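5-oxoprolinase subunit C (Escherichia coli, PDB 5DUD) catalyses, as subunit C of 5-oxoprolinase, the ATP-dependent cleavage of 5-oxoproline to L-glutamate, with release of ADP and inorganic phosphate. Local coordinates at residues N172-L177 and A270-G275; Y209-Q214 and Q276-V281; G232-P237 and P242-N247. All blocks are in the same frame, centred on the assembly; numbering follows the deposited sequence.

Interaction 1: residues N172-L177 and A270-G275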
# COMPACT_ATOMS: atom_id res chain seq x y z
N ASN A 172 3.47 12.74 19.09
CA ASN A 172 2.51 13.33 18.14
C ASN A 172 3.22 14.23 17.11
O ASN A 172 2.58 14.56 16.11
CB ASN A 172 1.38 14.10 18.85
CG ASN A 172 1.80 15.12 19.87
OD1 ASN A 172 2.09 16.27 19.55
ND2 ASN A 172 1.85 14.71 21.14
N ARG A 173 4.50 14.64 17.33
CA ARG A 173 5.26 15.45 16.36
C ARG A 173 5.90 14.53 15.32
O ARG A 173 6.64 13.61 15.69
CB ARG A 173 6.31 16.32 17.06
CG ARG A 173 5.70 17.23 18.12
CD ARG A 173 6.53 18.47 18.41
NE ARG A 173 6.51 19.44 17.32
CZ ARG A 173 5.50 20.26 17.02
NH1 ARG A 173 4.38 20.24 17.72
NH2 ARG A 173 5.61 21.11 16.00
N ILE A 174 5.60 14.74 14.03
CA ILE A 174 6.09 13.90 12.93
C ILE A 174 6.76 14.78 11.86
O ILE A 174 6.16 15.73 11.37
CB ILE A 174 4.88 13.09 12.36
CG1 ILE A 174 4.53 11.90 13.30
CG2 ILE A 174 5.12 12.59 10.93
CD1 ILE A 174 3.11 11.84 13.70
N ARG A 175 8.00 14.44 11.51
CA ARG A 175 8.77 15.19 10.51
C ARG A 175 8.30 14.86 9.09
O ARG A 175 8.40 13.71 8.67
CB ARG A 175 10.27 14.89 10.65
CG ARG A 175 10.89 15.55 11.87
CD ARG A 175 12.31 15.07 12.11
NE ARG A 175 12.35 13.69 12.60
CZ ARG A 175 13.46 13.01 12.87
NH1 ARG A 175 14.65 13.58 12.72
NH2 ARG A 175 13.39 11.76 13.31
N ALA A 176 7.78 15.86 8.37
CA ALA A 176 7.34 15.69 6.98
C ALA A 176 8.14 16.60 6.06
O ALA A 176 8.51 17.70 6.47
CB ALA A 176 5.85 15.97 6.84
N LEU A 177 8.40 16.13 4.83
CA LEU A 177 9.13 16.88 3.80
C LEU A 177 8.12 17.46 2.80
O LEU A 177 7.24 16.73 2.35
CB LEU A 177 10.13 15.96 3.06
CG LEU A 177 11.55 15.94 3.61
CD1 LEU A 177 12.35 14.82 2.98
CD2 LEU A 177 12.27 17.25 3.33
N ALA A 270 1.12 4.96 13.75
CA ALA A 270 0.49 3.70 14.17
C ALA A 270 -0.03 3.72 15.59
O ALA A 270 -1.03 3.05 15.85
CB ALA A 270 1.49 2.56 14.03
N GLN A 271 0.63 4.44 16.52
CA GLN A 271 0.22 4.47 17.92
C GLN A 271 -0.72 5.61 18.26
O GLN A 271 -1.33 5.57 19.33
CB GLN A 271 1.44 4.53 18.84
CG GLN A 271 2.45 3.39 18.69
CD GLN A 271 1.90 1.98 18.71
OE1 GLN A 271 0.81 1.71 19.22
NE2 GLN A 271 2.71 1.03 18.29
N ILE A 272 -0.87 6.62 17.39
CA ILE A 272 -1.73 7.77 17.69
C ILE A 272 -3.21 7.37 17.83
O ILE A 272 -3.81 6.94 16.84
CB ILE A 272 -1.56 8.91 16.65
CG1 ILE A 272 -0.20 9.63 16.86
CG2 ILE A 272 -2.70 9.94 16.75
CD1 ILE A 272 0.31 10.40 15.66
N PRO A 273 -3.86 7.60 19.00
CA PRO A 273 -5.29 7.26 19.13
C PRO A 273 -6.22 8.05 18.19
O PRO A 273 -5.85 9.12 17.70
CB PRO A 273 -5.60 7.59 20.60
CG PRO A 273 -4.30 7.59 21.29
CD PRO A 273 -3.31 8.09 20.28
N LEU A 274 -7.44 7.54 17.99
CA LEU A 274 -8.42 8.13 17.06
C LEU A 274 -8.98 9.53 17.47
O LEU A 274 -9.63 10.16 16.64
CB LEU A 274 -9.59 7.16 16.80
CG LEU A 274 -9.38 6.21 15.60
CD1 LEU A 274 -10.31 5.00 15.66
CD2 LEU A 274 -9.55 6.95 14.28
N GLY A 275 -8.72 9.99 18.69
CA GLY A 275 -9.14 11.31 19.15
C GLY A 275 -8.03 12.30 19.44
O GLY A 275 -8.33 13.45 19.76
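N172 meets I272 with its backbone and not with its flat amide: N172 CA lies 4.4 Å from I272 CD1, while the amide is turned off to another side, and the nearest atom of that side chain, N172 CB, stays 5.0 Å from I272 CD1. Neither a ring face nor a ring edge takes part in this contact, and the amide oxygen OD1 of N172 is hydrogen-bonded to H279 ND1. What joins the two segments is aliphatic. I174 and I272 reach toward each other from their separate backbones and touch tip to tip, with I174 CD1 and I272 CD1 3.7 Å apart. Both isoleucines hold CG1 anti to the carbonyl carbon (chi1 -77° in I174 and -74° in I272), with CG2 on the branch anti to the nitrogen, and it is the longer arm of each that bridges the distance. The backbones themselves stay apart; even the nearest pair of CA atoms, N172 and I272, is 7.0 Å away, and no hydrogen bond crosses between the segments. The result is a small, buried hydrophobic join of a strand start to the loop that follows helix 266-271. I278 of strand 277-282 touches both I174 and I272 and so completes an isoleucine cluster, while H268 and L269 pack on I174 from helix 266-271. Strand 173-178 runs between strands 257-261 and 277-282 of a mixed sheet, in a carboxyltransferase A/B domain that its family places with the cyclophilin-like folds, and I174 also touches I261 of the former; at the helix end, Q271 hydrogen-bonds D33, M109 and R110.

Interaction 2: residues Y209-Q214 and Q276-V281; sequences YRLQGQ and QPIHFV
L211 sets CG anti to its carbonyl carbon (chi1 -52°) and continues extended through chi2 (-178°), which carries CD1 outward to F280 and leaves CD2 as the branch that meets I278. On the other strand I278 is likewise drawn out along CG1 (chi2 173°), bringing its CD1 to 3.7 Å from L211 CD2. These two side chains cross at about a right angle. F280 comes at L211 from the opposite direction, and the leucine methyl sits at the edge of the ring, in its plane: L211 CD1 is 3.6 Å from F280 CZ and 3.7 Å from F280 CE2. The contact spans two strands that are not neighbours in the sheet. Strand 198-200 pairs with both 208-212 and 277-282, and L211 meets I278 and F280 across it, with L200 of the intervening strand touching L211 and I278. With the CA atoms of L211 and I278 8.6 Å apart, only side chains bridge the two strands. All three residues are buried, and the F280 ring is further packed by a stack with F193 and by W198, whose ring meets it at an inclined angle.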
# COMPACT_ATOMS: atom_id res chain seq x y z
N TYR A 209 -4.94 7.34 6.54
CA TYR A 209 -5.45 8.15 7.65
C TYR A 209 -6.06 9.47 7.16
O TYR A 209 -5.34 10.27 6.57
CB TYR A 209 -4.32 8.51 8.64
CG TYR A 209 -3.88 7.46 9.64
CD1 TYR A 209 -4.09 6.10 9.41
CD2 TYR A 209 -3.14 7.81 10.76
CE1 TYR A 209 -3.66 5.14 10.32
CE2 TYR A 209 -2.70 6.86 11.68
CZ TYR A 209 -2.97 5.52 11.45
OH TYR A 209 -2.53 4.56 12.34
N ARG A 210 -7.34 9.74 7.49
CA ARG A 210 -8.00 11.02 7.14
C ARG A 210 -7.82 12.00 8.31
O ARG A 210 -8.10 11.63 9.45
CB ARG A 210 -9.49 10.79 6.81
CG ARG A 210 -9.69 9.62 5.84
CD ARG A 210 -10.73 9.85 4.76
NE ARG A 210 -10.61 8.85 3.69
CZ ARG A 210 -11.33 8.83 2.57
NH1 ARG A 210 -12.26 9.76 2.35
NH2 ARG A 210 -11.14 7.88 1.67
N LEU A 211 -7.30 13.21 8.05
CA LEU A 211 -7.02 14.20 9.09
C LEU A 211 -8.05 15.32 9.12
O LEU A 211 -8.29 15.94 8.09
CB LEU A 211 -5.62 14.80 8.86
CG LEU A 211 -4.45 13.83 8.68
CD1 LEU A 211 -3.14 14.59 8.51
CD2 LEU A 211 -4.34 12.85 9.84
N GLN A 212 -8.62 15.60 10.30
CA GLN A 212 -9.58 16.70 10.50
C GLN A 212 -8.85 17.96 10.97
O GLN A 212 -8.16 17.93 11.99
CB GLN A 212 -10.63 16.33 11.56
CG GLN A 212 -11.55 15.15 11.27
CD GLN A 212 -12.54 15.35 10.13
OE1 GLN A 212 -12.23 15.93 9.09
NE2 GLN A 212 -13.79 14.89 10.29
N GLY A 213 -9.03 19.07 10.25
CA GLY A 213 -8.40 20.33 10.63
C GLY A 213 -8.89 21.51 9.83
O GLY A 213 -10.09 21.67 9.63
N GLN A 214 -7.95 22.35 9.33
CA GLN A 214 -8.25 23.56 8.55
C GLN A 214 -8.35 23.26 7.04
O GLN A 214 -7.70 22.34 6.55
CB GLN A 214 -7.17 24.63 8.80
N GLN A 276 -6.74 11.88 19.36
CA GLN A 276 -5.60 12.75 19.68
C GLN A 276 -5.07 13.51 18.45
O GLN A 276 -5.11 12.98 17.35
CB GLN A 276 -4.45 11.92 20.29
CG GLN A 276 -4.78 11.30 21.65
CD GLN A 276 -4.73 12.31 22.78
OE1 GLN A 276 -3.70 12.49 23.43
NE2 GLN A 276 -5.85 12.98 23.04
N PRO A 277 -4.53 14.74 18.65
CA PRO A 277 -4.00 15.51 17.51
C PRO A 277 -2.67 14.97 16.97
O PRO A 277 -2.07 14.07 17.55
CB PRO A 277 -3.84 16.91 18.09
CG PRO A 277 -3.61 16.70 19.53
CD PRO A 277 -4.41 15.50 19.91
N ILE A 278 -2.24 15.53 15.82
CA ILE A 278 -0.98 15.20 15.13
C ILE A 278 -0.34 16.51 14.65
O ILE A 278 -0.98 17.26 13.91
CB ILE A 278 -1.18 14.23 13.92
CG1 ILE A 278 -2.17 13.09 14.22
CG2 ILE A 278 0.19 13.66 13.48
CD1 ILE A 278 -2.53 12.23 13.02
N HIS A 279 0.93 16.76 15.02
CA HIS A 279 1.65 17.96 14.58
C HIS A 279 2.69 17.58 13.53
O HIS A 279 3.38 16.57 13.68
CB HIS A 279 2.35 18.66 15.75
CG HIS A 279 1.42 19.11 16.84
ND1 HIS A 279 1.21 18.34 17.97
CD2 HIS A 279 0.66 20.23 16.93
CE1 HIS A 279 0.35 19.02 18.71
NE2 HIS A 279 0.00 20.17 18.13
N PHE A 280 2.82 18.40 12.48
CA PHE A 280 3.82 18.18 11.43
C PHE A 280 5.00 19.13 11.64
O PHE A 280 4.79 20.31 11.94
CB PHE A 280 3.21 18.36 10.03
CG PHE A 280 2.23 17.28 9.64
CD1 PHE A 280 2.66 15.99 9.37
CD2 PHE A 280 0.88 17.57 9.47
CE1 PHE A 280 1.75 15.00 8.99
CE2 PHE A 280 -0.02 16.58 9.09
CZ PHE A 280 0.42 15.30 8.85
N VAL A 281 6.22 18.61 11.48
CA VAL A 281 7.46 19.38 11.62
C VAL A 281 8.11 19.48 10.24
O VAL A 281 8.25 18.46 9.56
CB VAL A 281 8.40 18.71 12.66
CG1 VAL A 281 9.80 19.32 12.62
CG2 VAL A 281 7.82 18.80 14.07

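Interaction 3: residues G232-P237 and P242-N247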
# COMPACT_ATOMS: atom_id res chain seq x y z
N GLY A 232 3.22 7.24 3.58
CA GLY A 232 3.70 8.50 4.15
C GLY A 232 3.34 9.74 3.35
O GLY A 232 3.45 10.85 3.89
N VAL A 233 2.92 9.59 2.08
CA VAL A 233 2.56 10.73 1.24
C VAL A 233 1.22 11.31 1.72
O VAL A 233 0.26 10.56 1.93
CB VAL A 233 2.52 10.36 -0.26
CG1 VAL A 233 1.97 11.51 -1.10
CG2 VAL A 233 3.91 9.96 -0.75
N VAL A 234 1.18 12.63 1.93
CA VAL A 234 -0.01 13.33 2.40
C VAL A 234 -0.71 13.95 1.20
O VAL A 234 -0.20 14.91 0.63
CB VAL A 234 0.34 14.39 3.48
CG1 VAL A 234 -0.91 14.93 4.16
CG2 VAL A 234 1.31 13.81 4.51
N GLN A 235 -1.88 13.40 0.80
CA GLN A 235 -2.68 13.91 -0.31
C GLN A 235 -3.75 14.84 0.21
O GLN A 235 -4.29 14.58 1.28
CB GLN A 235 -3.37 12.77 -1.08
CG GLN A 235 -2.48 11.61 -1.49
CD GLN A 235 -3.27 10.64 -2.34
OE1 GLN A 235 -3.02 10.48 -3.54
NE2 GLN A 235 -4.27 9.99 -1.75
N VAL A 236 -4.11 15.88 -0.56
CA VAL A 236 -5.16 16.83 -0.19
C VAL A 236 -6.22 16.84 -1.29
O VAL A 236 -6.02 17.52 -2.30
CB VAL A 236 -4.57 18.24 0.07
CG1 VAL A 236 -5.63 19.18 0.64
CG2 VAL A 236 -3.35 18.17 0.99
N PRO A 237 -7.38 16.16 -1.14
CA PRO A 237 -8.41 16.22 -2.20
C PRO A 237 -9.11 17.59 -2.30
O PRO A 237 -8.63 18.58 -1.74
CB PRO A 237 -9.40 15.11 -1.79
CG PRO A 237 -8.73 14.33 -0.72
CD PRO A 237 -7.82 15.29 -0.04
N PRO A 242 -6.36 16.84 4.63
CA PRO A 242 -5.27 15.95 4.19
C PRO A 242 -5.47 14.46 4.56
O PRO A 242 -5.98 14.16 5.63
CB PRO A 242 -4.02 16.52 4.88
CG PRO A 242 -4.49 17.50 5.86
CD PRO A 242 -5.92 17.81 5.65
N ILE A 243 -5.05 13.55 3.65
CA ILE A 243 -5.15 12.09 3.81
C ILE A 243 -3.73 11.51 3.79
O ILE A 243 -3.07 11.60 2.76
CB ILE A 243 -6.03 11.44 2.70
CG1 ILE A 243 -7.42 12.12 2.63
CG2 ILE A 243 -6.18 9.92 2.94
CD1 ILE A 243 -8.37 11.54 1.57
N VAL A 244 -3.29 10.88 4.89
CA VAL A 244 -1.96 10.28 5.00
C VAL A 244 -2.04 8.84 4.53
O VAL A 244 -2.76 8.05 5.13
CB VAL A 244 -1.38 10.35 6.43
CG1 VAL A 244 0.08 9.92 6.45
CG2 VAL A 244 -1.55 11.74 7.04
N LEU A 245 -1.28 8.48 3.50
CA LEU A 245 -1.29 7.11 2.99
C LEU A 245 -0.44 6.22 3.89
O LEU A 245 0.64 6.64 4.30
CB LEU A 245 -0.76 7.06 1.55
CG LEU A 245 -1.51 7.95 0.56
CD1 LEU A 245 -0.88 7.87 -0.82
CD2 LEU A 245 -2.98 7.56 0.48
N MET A 246 -0.93 5.00 4.21
CA MET A 246 -0.21 4.06 5.07
C MET A 246 0.22 2.84 4.22
O MET A 246 0.42 3.00 3.01
CB MET A 246 -1.09 3.68 6.29
CG MET A 246 -1.53 4.87 7.13
SD MET A 246 -0.19 5.91 7.78
CE MET A 246 0.48 4.84 9.05
N ASN A 247 0.43 1.65 4.82
CA ASN A 247 0.97 0.49 4.11
C ASN A 247 0.01 -0.17 3.10
O ASN A 247 0.47 -0.52 2.02
CB ASN A 247 1.47 -0.56 5.10
CG ASN A 247 2.53 -0.06 6.06
OD1 ASN A 247 2.58 1.12 6.42
ND2 ASN A 247 3.38 -0.96 6.54
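L245 leans over the strand opposite, touching V233 and Q235 in turn. Its CB is 3.7 Å from V233 O, and CG comes closer still, 3.4 Å from the same oxygen. From CG the two methyls spread against the side chain of Q235, which crosses that of L245 at about a right angle: L245 CD1 lies 4.0 Å from Q235 CD, and L245 CD2 is 3.5 Å from Q235 NE2. With an alanine here both methyls vanish, which would probably leave a gap beside the Q235 amide and set that group freer to turn. Strands 233-235 and 243-245 form an antiparallel beta hairpin, their directions 150° apart. Q235 and I243 are a hydrogen-bonded pair, I243 N giving a 2.7 Å bond to Q235 O and Q235 N answering to I243 O. L245 N bonds to V233 O within the strands, and G232 N to L245 O carries the pairing one residue before strand 233-235. On the face opposite Q235 and I243, V234 and V244 are a non-hydrogen-bonded pair. Beside them V234 CG1 lies 3.6 Å from P242 CB, the two groups pointing the same way. Near the turn P237 CG packs 3.6 Å from I243 CD1. Four backbone bonds hold the register, and G232 must lack a CB at its backbone angles; V234 and V244 make one face apolar, while Q235 joins I243 on the other.

In the fold
All three contacts draw on one mixed sheet. Interactions 1 and 2 adjoin, their centres about 7 Å apart: strands 173-178 and 277-282 are neighbours, and I174 O lies 2.9 Å from V281 N, a probable hydrogen bond. Interaction 3 joins interaction 2 through strands 208-212 and 243-245, where Y209 N is 2.7 Å from V244 O and L211 CD1 is 3.6 Å from V244 CG2. L211 and I278 thus lie in a continuous core that reaches from I272 to V244. Interactions 1 and 3 do not touch, their centres being about 12 Å apart. Along the chain the hairpin of interaction 3 is nested inside the loops closed by the other two.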